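Local coordinates for protein D-ribulose-5-phosphate 3-epimerase, putative (PDB 1TQX) that probably catalyses the metal-dependent interconversion of D-ribulose 5-phosphate and D-xylulose 5-phosphate, with a zinc ion bound inside a TIM barrel, at residues A[10-15]-A[35-40]; A[19-24]-A[56-61]; A[90-95]-A[118-123]; A[154-159]-A[180-185]; A[159-164]-A[191-196]. All coordinates share one frame; numbering follows the deposited sequence.

Interaction 1 (A[10-15]-A[35-40]); sequences PSVLAS and IHLDVM. With ZN (zinc ion), chain D.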
# COMPACT_ATOMS: atom_id res chain seq x y z
N PRO A 10 -5.74 4.18 -5.33
CA PRO A 10 -5.31 3.92 -6.71
C PRO A 10 -3.78 3.93 -6.80
O PRO A 10 -3.12 4.82 -6.25
CB PRO A 10 -5.94 5.07 -7.49
CG PRO A 10 -7.17 5.42 -6.68
CD PRO A 10 -6.64 5.35 -5.27
N SER A 11 -3.22 2.95 -7.49
CA SER A 11 -1.77 2.86 -7.65
C SER A 11 -1.34 3.57 -8.93
O SER A 11 -1.62 3.10 -10.03
CB SER A 11 -1.35 1.38 -7.71
OG SER A 11 0.07 1.28 -7.77
N VAL A 12 -0.66 4.71 -8.78
CA VAL A 12 -0.22 5.52 -9.92
C VAL A 12 0.74 4.85 -10.90
O VAL A 12 0.96 5.34 -12.00
CB VAL A 12 0.44 6.85 -9.45
CG1 VAL A 12 -0.56 7.67 -8.66
CG2 VAL A 12 1.69 6.57 -8.62
N LEU A 13 1.31 3.72 -10.49
CA LEU A 13 2.23 2.98 -11.35
C LEU A 13 1.51 2.59 -12.64
O LEU A 13 2.13 2.51 -13.71
CB LEU A 13 2.70 1.71 -10.63
CG LEU A 13 3.81 0.86 -11.25
CD1 LEU A 13 5.16 1.52 -11.02
CD2 LEU A 13 3.80 -0.53 -10.61
N ALA A 14 0.20 2.37 -12.54
CA ALA A 14 -0.62 1.98 -13.68
C ALA A 14 -1.17 3.14 -14.51
O ALA A 14 -1.87 2.93 -15.50
CB ALA A 14 -1.77 1.10 -13.19
N SER A 15 -0.87 4.37 -14.12
CA SER A 15 -1.36 5.54 -14.85
C SER A 15 -0.31 6.07 -15.81
O SER A 15 0.75 5.46 -16.00
CB SER A 15 -1.73 6.66 -13.88
OG SER A 15 -0.56 7.27 -13.34
N ILE A 35 -3.55 7.94 -2.30
CA ILE A 35 -2.90 7.80 -3.60
C ILE A 35 -1.72 6.89 -3.25
O ILE A 35 -0.92 7.21 -2.38
CB ILE A 35 -2.44 9.16 -4.21
CG1 ILE A 35 -1.98 8.94 -5.65
CG2 ILE A 35 -1.32 9.80 -3.39
CD1 ILE A 35 -3.09 8.44 -6.57
N HIS A 36 -1.65 5.73 -3.90
CA HIS A 36 -0.60 4.75 -3.63
C HIS A 36 0.60 4.96 -4.54
O HIS A 36 0.51 4.80 -5.76
CB HIS A 36 -1.17 3.34 -3.82
CG HIS A 36 -0.31 2.27 -3.24
ND1 HIS A 36 -0.22 2.04 -1.88
CD2 HIS A 36 0.50 1.35 -3.82
CE1 HIS A 36 0.61 1.04 -1.65
NE2 HIS A 36 1.06 0.60 -2.82
N LEU A 37 1.74 5.28 -3.93
CA LEU A 37 2.97 5.56 -4.66
C LEU A 37 4.03 4.47 -4.52
O LEU A 37 4.68 4.36 -3.48
CB LEU A 37 3.53 6.91 -4.17
CG LEU A 37 2.50 8.04 -4.21
CD1 LEU A 37 2.89 9.19 -3.27
CD2 LEU A 37 2.37 8.53 -5.65
N ASP A 38 4.21 3.68 -5.57
CA ASP A 38 5.19 2.59 -5.57
C ASP A 38 6.60 3.04 -5.95
O ASP A 38 6.84 3.46 -7.08
CB ASP A 38 4.76 1.48 -6.54
CG ASP A 38 3.57 0.70 -6.03
OD1 ASP A 38 3.56 0.35 -4.84
OD2 ASP A 38 2.64 0.42 -6.82
N VAL A 39 7.53 2.92 -5.00
CA VAL A 39 8.93 3.28 -5.21
C VAL A 39 9.74 1.99 -5.36
O VAL A 39 9.76 1.16 -4.45
CB VAL A 39 9.46 4.09 -4.00
CG1 VAL A 39 10.91 4.51 -4.25
CG2 VAL A 39 8.58 5.33 -3.78
N MET A 40 10.39 1.82 -6.51
CA MET A 40 11.18 0.62 -6.81
C MET A 40 12.59 1.06 -7.22
O MET A 40 12.74 2.02 -7.99
CB MET A 40 10.50 -0.16 -7.94
CG MET A 40 9.05 -0.49 -7.64
SD MET A 40 8.23 -1.15 -9.09
CE MET A 40 6.63 -1.63 -8.41
ZN ZN D . 2.37 -0.99 -3.70
O HOH W 1 2.00 3.32 -7.40
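P10 and V12 grip both polar backbone atoms of H36: H36 N donates to P10 O at 2.9 Å, and V12 N donates to H36 O at 3.2 Å. The bridge joins the end of the first barrel strand to strand 34-40, the second, just where the chain turns into the short 3-10 segment 12-14. The H36 side chain runs outward from the bridge. Its CB lies 3.4 Å from P10 O and beside S11 CA. With CG anti to the backbone N (chi1 -165°), the imidazole is carried into the barrel mouth. There CD2 presents an edge to S11 OG, which lies in the ring plane, ND1 is hydrogen-bonded to D68, and NE2 ends on the zinc at 2.2 Å. D38, two residues on, reaches the same metal through OD1 at 2.1 Å; H70 and D179 complete the site. The second carboxylate oxygen, D38 OD2, lies 2.9 Å from S11 OG. A water donates to H36 O, accepts from L13 N and D38 N, and is also hydrogen-bonded to S11 OG. On the strand's far face V12 spreads its two methyls over I35 and L37: its CG1 presses on I35 CD1 at 3.4 Å, a tight fit, and its CG2 meets L37 CD2. Farther along, L13 CD2 and M40 CE come tip to tip at 3.7 Å. The metal therefore takes OD1 of D38 while OD2 stays beside S11, which puts the predicted proton acceptor D38 next to a predicted substrate-binding residue.

Interaction 2 (A[19-24]-A[56-61]); sequences KLAEET and NNLKKY
L58 swings its CG away from the backbone N (chi1 175°) and then turns at chi2 64°, and these two torsions push its pair of methyls straight at helix 20-29. T24 answers from the other side: its chi1 of -57° leaves OG1 beside its own backbone N, facing back down the helix. L58 CD1 comes within 3.5 Å of A21 CA and 3.7 Å of T24 OG1, so it lies against the helix backbone itself, beside A21 CB. L58 CD2 meets the same hydroxyl and also L20 CD2, the latter at 3.8 Å, with the two leucine side chains crossing at about a right angle. Although methyls surround it on the L58 side, the T24 hydroxyl donates to L20 O at 2.9 Å from above the carbonyl plane, and T24 N donates to the same oxygen. Helices 20-29 and 52-58 are the first two of the barrel's outer layer, and L58 fills the seam between them, its inner side resting on L37 and F67 of the strands beneath. Toward solvent the seam is finished by Y61, whose CD1 sits 4.1 Å from A21 CB. One face of the Y61 ring is roofed by K60 CG, over its centre. The backbone oxygen of Y61 is hydrogen-bonded to the Q25 side chain, a polar tie from the turn after helix 52-58 to the neighbouring helix.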
# COMPACT_ATOMS: atom_id res chain seq x y z
N LYS A 19 2.39 12.25 -16.32
CA LYS A 19 1.35 13.23 -16.00
C LYS A 19 0.85 12.87 -14.60
O LYS A 19 -0.36 12.84 -14.34
CB LYS A 19 0.20 13.15 -17.01
CG LYS A 19 0.57 13.60 -18.42
CD LYS A 19 -0.61 13.55 -19.37
CE LYS A 19 -0.23 14.08 -20.75
NZ LYS A 19 -1.38 14.14 -21.68
N LEU A 20 1.80 12.59 -13.71
CA LEU A 20 1.51 12.18 -12.34
C LEU A 20 0.57 13.14 -11.61
O LEU A 20 -0.44 12.71 -11.04
CB LEU A 20 2.81 12.06 -11.54
CG LEU A 20 2.93 10.97 -10.46
CD1 LEU A 20 4.03 11.37 -9.48
CD2 LEU A 20 1.63 10.78 -9.72
N ALA A 21 0.91 14.42 -11.61
CA ALA A 21 0.08 15.42 -10.94
C ALA A 21 -1.36 15.40 -11.47
O ALA A 21 -2.31 15.41 -10.70
CB ALA A 21 0.68 16.81 -11.13
N GLU A 22 -1.51 15.35 -12.79
CA GLU A 22 -2.84 15.34 -13.39
C GLU A 22 -3.64 14.10 -13.00
O GLU A 22 -4.83 14.19 -12.67
CB GLU A 22 -2.74 15.44 -14.93
CG GLU A 22 -4.08 15.63 -15.63
CD GLU A 22 -3.95 15.98 -17.11
OE1 GLU A 22 -4.63 16.92 -17.57
OE2 GLU A 22 -3.16 15.31 -17.81
N GLU A 23 -2.99 12.94 -13.05
CA GLU A 23 -3.63 11.69 -12.70
C GLU A 23 -4.05 11.63 -11.23
O GLU A 23 -5.12 11.11 -10.90
CB GLU A 23 -2.69 10.52 -13.02
CG GLU A 23 -2.42 10.35 -14.51
CD GLU A 23 -3.51 9.56 -15.21
OE1 GLU A 23 -4.70 9.75 -14.90
OE2 GLU A 23 -3.17 8.73 -16.09
N THR A 24 -3.22 12.18 -10.36
CA THR A 24 -3.51 12.18 -8.93
C THR A 24 -4.65 13.14 -8.60
O THR A 24 -5.51 12.84 -7.76
CB THR A 24 -2.27 12.57 -8.09
OG1 THR A 24 -1.20 11.67 -8.39
CG2 THR A 24 -2.58 12.47 -6.61
N ASN A 56 7.86 14.38 -3.81
CA ASN A 56 7.90 15.68 -3.13
C ASN A 56 7.32 16.79 -4.01
O ASN A 56 6.68 17.72 -3.51
CB ASN A 56 9.34 16.03 -2.71
CG ASN A 56 9.84 15.15 -1.58
OD1 ASN A 56 11.05 15.02 -1.36
ND2 ASN A 56 8.92 14.53 -0.85
N ASN A 57 7.54 16.69 -5.32
CA ASN A 57 7.03 17.67 -6.27
C ASN A 57 5.52 17.51 -6.43
O ASN A 57 4.78 18.50 -6.51
CB ASN A 57 7.71 17.51 -7.64
CG ASN A 57 7.34 18.61 -8.62
OD1 ASN A 57 6.53 18.41 -9.53
ND2 ASN A 57 7.91 19.79 -8.43
N LEU A 58 5.06 16.27 -6.47
CA LEU A 58 3.63 15.98 -6.60
C LEU A 58 2.82 16.65 -5.49
O LEU A 58 1.73 17.18 -5.73
CB LEU A 58 3.39 14.46 -6.53
CG LEU A 58 1.93 13.99 -6.53
CD1 LEU A 58 1.26 14.37 -7.84
CD2 LEU A 58 1.88 12.48 -6.30
N LYS A 59 3.35 16.64 -4.27
CA LYS A 59 2.67 17.23 -3.12
C LYS A 59 2.29 18.70 -3.34
O LYS A 59 1.35 19.21 -2.73
CB LYS A 59 3.55 17.10 -1.88
CG LYS A 59 2.90 17.56 -0.58
CD LYS A 59 1.68 16.72 -0.23
CE LYS A 59 1.01 17.23 1.04
NZ LYS A 59 -0.27 16.53 1.29
N LYS A 60 3.03 19.37 -4.21
CA LYS A 60 2.77 20.77 -4.51
C LYS A 60 1.44 20.97 -5.23
O LYS A 60 0.83 22.05 -5.15
CB LYS A 60 3.91 21.32 -5.37
CG LYS A 60 3.78 22.80 -5.73
CD LYS A 60 4.70 23.21 -6.89
CE LYS A 60 6.18 23.19 -6.54
NZ LYS A 60 6.70 21.82 -6.27
N TYR A 61 0.96 19.93 -5.92
CA TYR A 61 -0.27 20.04 -6.69
C TYR A 61 -1.50 19.30 -6.18
O TYR A 61 -2.55 19.31 -6.83
CB TYR A 61 0.01 19.62 -8.14
CG TYR A 61 1.19 20.35 -8.74
CD1 TYR A 61 2.44 19.75 -8.84
CD2 TYR A 61 1.05 21.66 -9.19
CE1 TYR A 61 3.54 20.44 -9.36
CE2 TYR A 61 2.14 22.37 -9.71
CZ TYR A 61 3.37 21.75 -9.80
OH TYR A 61 4.44 22.45 -10.32

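Interaction 3 (A[90-95]-A[118-123]); sequences TFHFEA and GISIKP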
# COMPACT_ATOMS: atom_id res chain seq x y z
N THR A 90 5.64 2.66 3.92
CA THR A 90 5.55 1.21 4.10
C THR A 90 6.82 0.56 3.58
O THR A 90 7.16 0.69 2.40
CB THR A 90 4.33 0.64 3.33
OG1 THR A 90 3.13 1.19 3.88
CG2 THR A 90 4.28 -0.89 3.44
N PHE A 91 7.54 -0.14 4.46
CA PHE A 91 8.77 -0.80 4.04
C PHE A 91 8.56 -2.31 4.06
O PHE A 91 7.59 -2.80 4.64
CB PHE A 91 9.95 -0.40 4.94
CG PHE A 91 9.82 -0.83 6.37
CD1 PHE A 91 10.27 -2.08 6.78
CD2 PHE A 91 9.26 0.02 7.32
CE1 PHE A 91 10.18 -2.48 8.12
CE2 PHE A 91 9.16 -0.37 8.66
CZ PHE A 91 9.62 -1.62 9.06
N HIS A 92 9.47 -3.05 3.42
CA HIS A 92 9.36 -4.50 3.37
C HIS A 92 10.08 -5.23 4.49
O HIS A 92 11.23 -4.92 4.81
CB HIS A 92 9.84 -5.02 2.02
CG HIS A 92 8.75 -5.10 0.99
ND1 HIS A 92 7.93 -6.20 0.85
CD2 HIS A 92 8.28 -4.17 0.12
CE1 HIS A 92 7.00 -5.95 -0.05
NE2 HIS A 92 7.19 -4.72 -0.51
N PHE A 93 9.38 -6.19 5.08
CA PHE A 93 9.91 -7.02 6.15
C PHE A 93 11.19 -7.66 5.61
O PHE A 93 12.19 -7.77 6.32
CB PHE A 93 8.86 -8.09 6.51
CG PHE A 93 9.25 -9.02 7.64
CD1 PHE A 93 9.58 -8.53 8.90
CD2 PHE A 93 9.19 -10.40 7.46
CE1 PHE A 93 9.84 -9.40 9.96
CE2 PHE A 93 9.46 -11.28 8.51
CZ PHE A 93 9.78 -10.77 9.77
N GLU A 94 11.15 -8.06 4.34
CA GLU A 94 12.30 -8.71 3.71
C GLU A 94 13.48 -7.78 3.47
O GLU A 94 14.62 -8.23 3.41
CB GLU A 94 11.88 -9.35 2.37
CG GLU A 94 10.73 -10.34 2.48
CD GLU A 94 9.37 -9.67 2.41
OE1 GLU A 94 9.33 -8.42 2.35
OE2 GLU A 94 8.34 -10.37 2.42
N ALA A 95 13.22 -6.49 3.32
CA ALA A 95 14.29 -5.53 3.08
C ALA A 95 15.22 -5.43 4.30
O ALA A 95 16.38 -5.06 4.16
CB ALA A 95 13.70 -4.15 2.76
N GLY A 118 3.85 1.45 7.73
CA GLY A 118 3.31 0.22 7.20
C GLY A 118 4.44 -0.77 6.99
O GLY A 118 5.60 -0.37 6.85
N ILE A 119 4.12 -2.05 7.00
CA ILE A 119 5.13 -3.07 6.76
C ILE A 119 4.51 -4.05 5.77
O ILE A 119 3.34 -4.42 5.91
CB ILE A 119 5.58 -3.79 8.06
CG1 ILE A 119 6.82 -4.64 7.77
CG2 ILE A 119 4.45 -4.68 8.60
CD1 ILE A 119 7.49 -5.21 9.02
N SER A 120 5.28 -4.44 4.76
CA SER A 120 4.77 -5.35 3.75
C SER A 120 5.50 -6.69 3.71
O SER A 120 6.68 -6.78 4.07
CB SER A 120 4.85 -4.68 2.37
OG SER A 120 4.29 -5.50 1.36
N ILE A 121 4.77 -7.72 3.28
CA ILE A 121 5.32 -9.06 3.13
C ILE A 121 4.97 -9.59 1.74
O ILE A 121 3.84 -9.41 1.26
CB ILE A 121 4.75 -10.06 4.18
CG1 ILE A 121 3.23 -9.92 4.28
CG2 ILE A 121 5.44 -9.84 5.52
CD1 ILE A 121 2.58 -10.92 5.22
N LYS A 122 5.93 -10.24 1.10
CA LYS A 122 5.74 -10.80 -0.23
C LYS A 122 4.98 -12.13 -0.13
O LYS A 122 4.88 -12.72 0.95
CB LYS A 122 7.09 -10.97 -0.93
CG LYS A 122 7.83 -9.64 -1.11
CD LYS A 122 8.99 -9.72 -2.09
CE LYS A 122 10.16 -10.52 -1.53
NZ LYS A 122 11.30 -10.59 -2.51
N PRO A 123 4.44 -12.63 -1.25
CA PRO A 123 3.69 -13.89 -1.28
C PRO A 123 4.28 -15.07 -0.51
O PRO A 123 3.57 -15.74 0.23
CB PRO A 123 3.57 -14.17 -2.78
CG PRO A 123 3.45 -12.78 -3.35
CD PRO A 123 4.53 -12.04 -2.61
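Strands 88-92 and 116-121 run parallel, their segments 35° apart, laced by F91 N to G118 O, S120 N to F91 O at 2.8 Å and the nearly straight F93 N to S120 O. They are the two strands of a beta-alpha-beta unit of the TIM barrel, with helix 100-111 as the crossover. T90, H92 and S120 turn to the barrel interior, whereas F91 and I119 turn to the helix layer. G118 has no side chain, and T90 OG1 settles 3.5 Å from its CA. On the outer face I119 CD1 touches two aromatics, F91 CE1 and F93 CD1, at 3.9 Å each; F91 reaches it from the crowded rotamer (chi1 65°), its ring also packing on helix 100-111. Inside, S120 CB lies over one face of the H92 imidazole, 3.7 Å from the centroid, a CH-pi contact. S120 OG is satisfied elsewhere, by the carbonyl of L143. The H92 ring is held at both nitrogens: ND1 donates in its own plane to E94 OE1 at 3.0 Å, and NE2 is hydrogen-bonded to H70, a zinc ligand. H92 is thus a second-shell residue of the metal site, and E94, one shell farther out, fixes its ring; the carboxylate would probably polarise the imidazole. E94, bent at chi2, also ties down the chain after the second strand, and T125 OG1 bonds to its OE2. That same oxygen takes K122 N on its syn side at 2.8 Å, with an N-H...O angle of 174°.

Interaction 4 (A[154-159]-A[180-185]); sequences QSFMHD and GGLNIE. With SO4 (sulfate ion), chain C.
F156 meets the two glycines G180 and G181 through its CB and one ring corner. Its CG stands opposite the backbone N (chi1 178°), which lays the ring along the 180-182 turn. From there CB is 3.4 Å from G181 O, and CD1 brings a ring edge to G180 O, which lies near the ring plane at 3.6 Å. The same CD1 brushes L182 CD2 at 4.2 Å; L182 points its CB elsewhere and bends its tip back (chi2 -60°). A water completes the join, accepting from F156 N and donating to G181 O at 2.7 Å. In the TIM barrel these are the loops after the sixth and seventh strands, and the glycine turn follows directly on D179, a zinc ligand. G181, with positive phi, exposes its N to a sulfate, probably from the crystallisation liquor: two weak hydrogen bonds, the shorter 3.1 Å to O3. G153 N and T202 OG1 hold the same ion, which is consistent with a site for the substrate phosphate, since all three residues are predicted to bind substrate. Q154 turns its amide back into its own loop, NE2 bonding to the carbonyls of E148 and F151, while Q154 O rests 3.6 Å from G181 CA.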
# COMPACT_ATOMS: atom_id res chain seq x y z
N GLN A 154 -0.55 -8.23 -13.16
CA GLN A 154 -0.52 -9.65 -12.82
C GLN A 154 -1.82 -10.09 -12.16
O GLN A 154 -2.62 -9.25 -11.73
CB GLN A 154 0.65 -9.94 -11.89
CG GLN A 154 1.98 -9.39 -12.37
CD GLN A 154 3.11 -9.75 -11.43
OE1 GLN A 154 3.47 -10.92 -11.30
NE2 GLN A 154 3.66 -8.76 -10.76
N SER A 155 -2.02 -11.40 -12.04
CA SER A 155 -3.25 -11.94 -11.46
C SER A 155 -3.26 -12.11 -9.94
O SER A 155 -2.29 -12.57 -9.33
CB SER A 155 -3.61 -13.27 -12.13
OG SER A 155 -2.61 -14.24 -11.89
N PHE A 156 -4.39 -11.76 -9.35
CA PHE A 156 -4.64 -11.84 -7.91
C PHE A 156 -4.43 -13.27 -7.40
O PHE A 156 -4.98 -14.22 -7.96
CB PHE A 156 -6.08 -11.39 -7.64
CG PHE A 156 -6.51 -11.48 -6.20
CD1 PHE A 156 -6.16 -10.49 -5.29
CD2 PHE A 156 -7.33 -12.52 -5.77
CE1 PHE A 156 -6.62 -10.53 -3.97
CE2 PHE A 156 -7.79 -12.57 -4.46
CZ PHE A 156 -7.44 -11.58 -3.56
N MET A 157 -3.63 -13.42 -6.34
CA MET A 157 -3.37 -14.73 -5.75
C MET A 157 -4.36 -14.97 -4.62
O MET A 157 -4.20 -14.45 -3.52
CB MET A 157 -1.94 -14.79 -5.21
CG MET A 157 -0.88 -14.68 -6.28
SD MET A 157 0.78 -14.51 -5.58
CE MET A 157 1.00 -16.14 -4.84
N HIS A 158 -5.39 -15.76 -4.91
CA HIS A 158 -6.42 -16.06 -3.92
C HIS A 158 -5.87 -16.78 -2.69
O HIS A 158 -6.45 -16.70 -1.61
CB HIS A 158 -7.54 -16.89 -4.56
CG HIS A 158 -8.78 -16.99 -3.73
ND1 HIS A 158 -8.80 -17.60 -2.50
CD2 HIS A 158 -10.04 -16.56 -3.97
CE1 HIS A 158 -10.03 -17.54 -2.00
NE2 HIS A 158 -10.80 -16.91 -2.88
N ASP A 159 -4.75 -17.48 -2.85
CA ASP A 159 -4.17 -18.21 -1.74
C ASP A 159 -3.53 -17.32 -0.67
O ASP A 159 -3.02 -17.81 0.34
CB ASP A 159 -3.16 -19.24 -2.26
CG ASP A 159 -1.95 -18.60 -2.91
OD1 ASP A 159 -2.09 -17.52 -3.53
OD2 ASP A 159 -0.85 -19.19 -2.82
N GLY A 180 -2.12 -5.92 -5.64
CA GLY A 180 -1.76 -6.84 -6.70
C GLY A 180 -2.95 -7.56 -7.30
O GLY A 180 -3.47 -8.52 -6.72
N GLY A 181 -3.40 -7.09 -8.46
CA GLY A 181 -4.53 -7.72 -9.13
C GLY A 181 -5.90 -7.44 -8.55
O GLY A 181 -6.83 -8.22 -8.77
N LEU A 182 -6.05 -6.34 -7.81
CA LEU A 182 -7.35 -6.01 -7.23
C LEU A 182 -8.30 -5.42 -8.27
O LEU A 182 -7.95 -4.49 -8.99
CB LEU A 182 -7.19 -5.02 -6.07
CG LEU A 182 -6.94 -5.59 -4.67
CD1 LEU A 182 -8.11 -6.49 -4.26
CD2 LEU A 182 -5.64 -6.37 -4.65
N ASN A 183 -9.50 -5.99 -8.34
CA ASN A 183 -10.53 -5.49 -9.24
C ASN A 183 -11.84 -5.60 -8.46
O ASN A 183 -11.80 -5.91 -7.26
CB ASN A 183 -10.56 -6.30 -10.55
CG ASN A 183 -10.69 -7.79 -10.33
OD1 ASN A 183 -10.16 -8.59 -11.11
ND2 ASN A 183 -11.40 -8.18 -9.29
N ILE A 184 -12.98 -5.34 -9.08
CA ILE A 184 -14.23 -5.40 -8.32
C ILE A 184 -14.45 -6.73 -7.60
O ILE A 184 -14.77 -6.75 -6.41
CB ILE A 184 -15.45 -5.08 -9.23
CG1 ILE A 184 -15.44 -3.59 -9.57
CG2 ILE A 184 -16.76 -5.46 -8.53
CD1 ILE A 184 -16.55 -3.16 -10.53
N GLU A 185 -14.24 -7.84 -8.31
CA GLU A 185 -14.44 -9.15 -7.71
C GLU A 185 -13.43 -9.54 -6.63
O GLU A 185 -13.81 -10.10 -5.60
CB GLU A 185 -14.46 -10.24 -8.79
CG GLU A 185 -14.89 -11.60 -8.25
CD GLU A 185 -14.94 -12.68 -9.32
OE1 GLU A 185 -15.38 -13.80 -8.99
OE2 GLU A 185 -14.53 -12.42 -10.47
S SO4 C . -2.39 -4.02 -10.36
O1 SO4 C . -2.84 -2.99 -9.39
O2 SO4 C . -1.28 -4.79 -9.77
O3 SO4 C . -3.49 -4.94 -10.64
O4 SO4 C . -1.95 -3.36 -11.61
O HOH W 2 -6.55 -10.19 -10.63

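Interaction 5 (A[159-164]-A[191-196]); sequences DMMGKV and ASHGAN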
# COMPACT_ATOMS: atom_id res chain seq x y z
N ASP A 159 -4.75 -17.48 -2.85
CA ASP A 159 -4.17 -18.21 -1.74
C ASP A 159 -3.53 -17.32 -0.67
O ASP A 159 -3.02 -17.81 0.34
CB ASP A 159 -3.16 -19.24 -2.26
CG ASP A 159 -1.95 -18.60 -2.91
OD1 ASP A 159 -2.09 -17.52 -3.53
OD2 ASP A 159 -0.85 -19.19 -2.82
N MET A 160 -3.56 -16.01 -0.88
CA MET A 160 -3.00 -15.07 0.09
C MET A 160 -4.08 -14.64 1.09
O MET A 160 -3.78 -13.97 2.08
CB MET A 160 -2.44 -13.83 -0.62
CG MET A 160 -1.20 -14.09 -1.46
SD MET A 160 0.21 -14.58 -0.45
CE MET A 160 0.18 -16.40 -0.60
N MET A 161 -5.32 -15.03 0.83
CA MET A 161 -6.41 -14.64 1.72
C MET A 161 -6.28 -15.18 3.14
O MET A 161 -6.84 -14.61 4.07
CB MET A 161 -7.76 -15.04 1.12
CG MET A 161 -8.13 -14.28 -0.14
SD MET A 161 -8.05 -12.48 0.09
CE MET A 161 -6.36 -12.14 -0.45
N GLY A 162 -5.54 -16.27 3.29
CA GLY A 162 -5.34 -16.84 4.61
C GLY A 162 -4.59 -15.86 5.49
O GLY A 162 -4.86 -15.75 6.68
N LYS A 163 -3.64 -15.13 4.89
CA LYS A 163 -2.86 -14.15 5.64
C LYS A 163 -3.76 -13.03 6.13
O LYS A 163 -3.64 -12.58 7.27
CB LYS A 163 -1.75 -13.55 4.76
CG LYS A 163 -0.75 -14.57 4.24
CD LYS A 163 0.39 -13.87 3.51
CE LYS A 163 1.39 -14.86 2.95
NZ LYS A 163 2.50 -14.15 2.24
N VAL A 164 -4.67 -12.59 5.26
CA VAL A 164 -5.61 -11.52 5.59
C VAL A 164 -6.50 -11.93 6.76
O VAL A 164 -6.67 -11.16 7.71
CB VAL A 164 -6.48 -11.15 4.36
CG1 VAL A 164 -7.46 -10.04 4.74
CG2 VAL A 164 -5.59 -10.70 3.20
N ALA A 191 -12.07 -8.11 1.03
CA ALA A 191 -12.80 -7.52 2.14
C ALA A 191 -13.50 -8.58 3.00
O ALA A 191 -13.62 -8.42 4.22
CB ALA A 191 -13.83 -6.52 1.61
N SER A 192 -13.95 -9.67 2.38
CA SER A 192 -14.64 -10.73 3.11
C SER A 192 -13.69 -11.42 4.09
O SER A 192 -14.13 -12.05 5.06
CB SER A 192 -15.24 -11.77 2.15
OG SER A 192 -14.24 -12.61 1.60
N HIS A 193 -12.39 -11.30 3.83
CA HIS A 193 -11.38 -11.91 4.69
C HIS A 193 -10.83 -10.92 5.72
O HIS A 193 -10.10 -11.32 6.63
CB HIS A 193 -10.24 -12.48 3.84
CG HIS A 193 -10.59 -13.77 3.15
ND1 HIS A 193 -10.36 -15.01 3.71
CD2 HIS A 193 -11.18 -14.01 1.95
CE1 HIS A 193 -10.78 -15.95 2.89
NE2 HIS A 193 -11.28 -15.37 1.82
N GLY A 194 -11.16 -9.64 5.58
CA GLY A 194 -10.68 -8.65 6.54
C GLY A 194 -9.96 -7.42 6.02
O GLY A 194 -9.67 -6.51 6.79
N ALA A 195 -9.68 -7.37 4.72
CA ALA A 195 -8.98 -6.21 4.16
C ALA A 195 -9.87 -4.97 4.18
O ALA A 195 -11.06 -5.05 3.90
CB ALA A 195 -8.54 -6.51 2.72
N ASN A 196 -9.29 -3.81 4.51
CA ASN A 196 -10.06 -2.57 4.53
C ASN A 196 -9.45 -1.47 3.66
O ASN A 196 -10.06 -0.42 3.45
CB ASN A 196 -10.25 -2.05 5.97
CG ASN A 196 -8.95 -1.67 6.65
OD1 ASN A 196 -8.11 -2.52 6.92
ND2 ASN A 196 -8.79 -0.38 6.93
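M161 CB sits squarely over one face of the H193 imidazole, 3.5 Å from the ring centroid and only 3° off its normal, a clean CH-pi contact. Chi1 (-68°) sets M161 CG 3.7 Å from H193 CD2, and the bend at chi2 (-53°) carries SD to an oblique sulfur-aromatic position 4.5 Å from the centroid. One turn later V164 drives CG1 into the end of the opposite helix, where it touches H193 O and A195 N, both at 3.5 Å, and grazes A195 CB. What fixes these groups lies a shell farther out. H193 ND1 is hydrogen-bonded to S165 OG, which pins the ring to the first helix, and G194 closes helix 184-193 with a Schellman motif, its positive phi turning the chain so that A195 N comes beside V164 CG1. R168 bonds to G194 O, another tie between the two helices. Below, V164 and A195 rest on V178, with I176 also under V164, both residues of strand 175-179. Helix 161-170, that strand and helix 184-193 follow one another in the chain, so this is neighbouring outer helices packing side by side over the strand between them, as in a TIM barrel.

Interactions 1, 3 and 4 face the barrel mouth: interaction 1 supplies two zinc ligands, while, measured from the nearest atom to the zinc, the H92 side chain of interaction 3 comes within about 7 Å and G180 of interaction 4 within about 8 Å. Interactions 2 and 5 belong to the helix shell, on opposite sides of the chain's centre, about 31 Å apart between centres. Each backs a mouth contact: T24 CG2 touches I35 CG1 at 3.7 Å, joining 2 to 1, and 4 and 5 share D159, with F156 CZ close against M161 CE. Interaction 3 reaches 5 through a probable hydrogen bond of K163 NZ to P123 O, 2.8 Å.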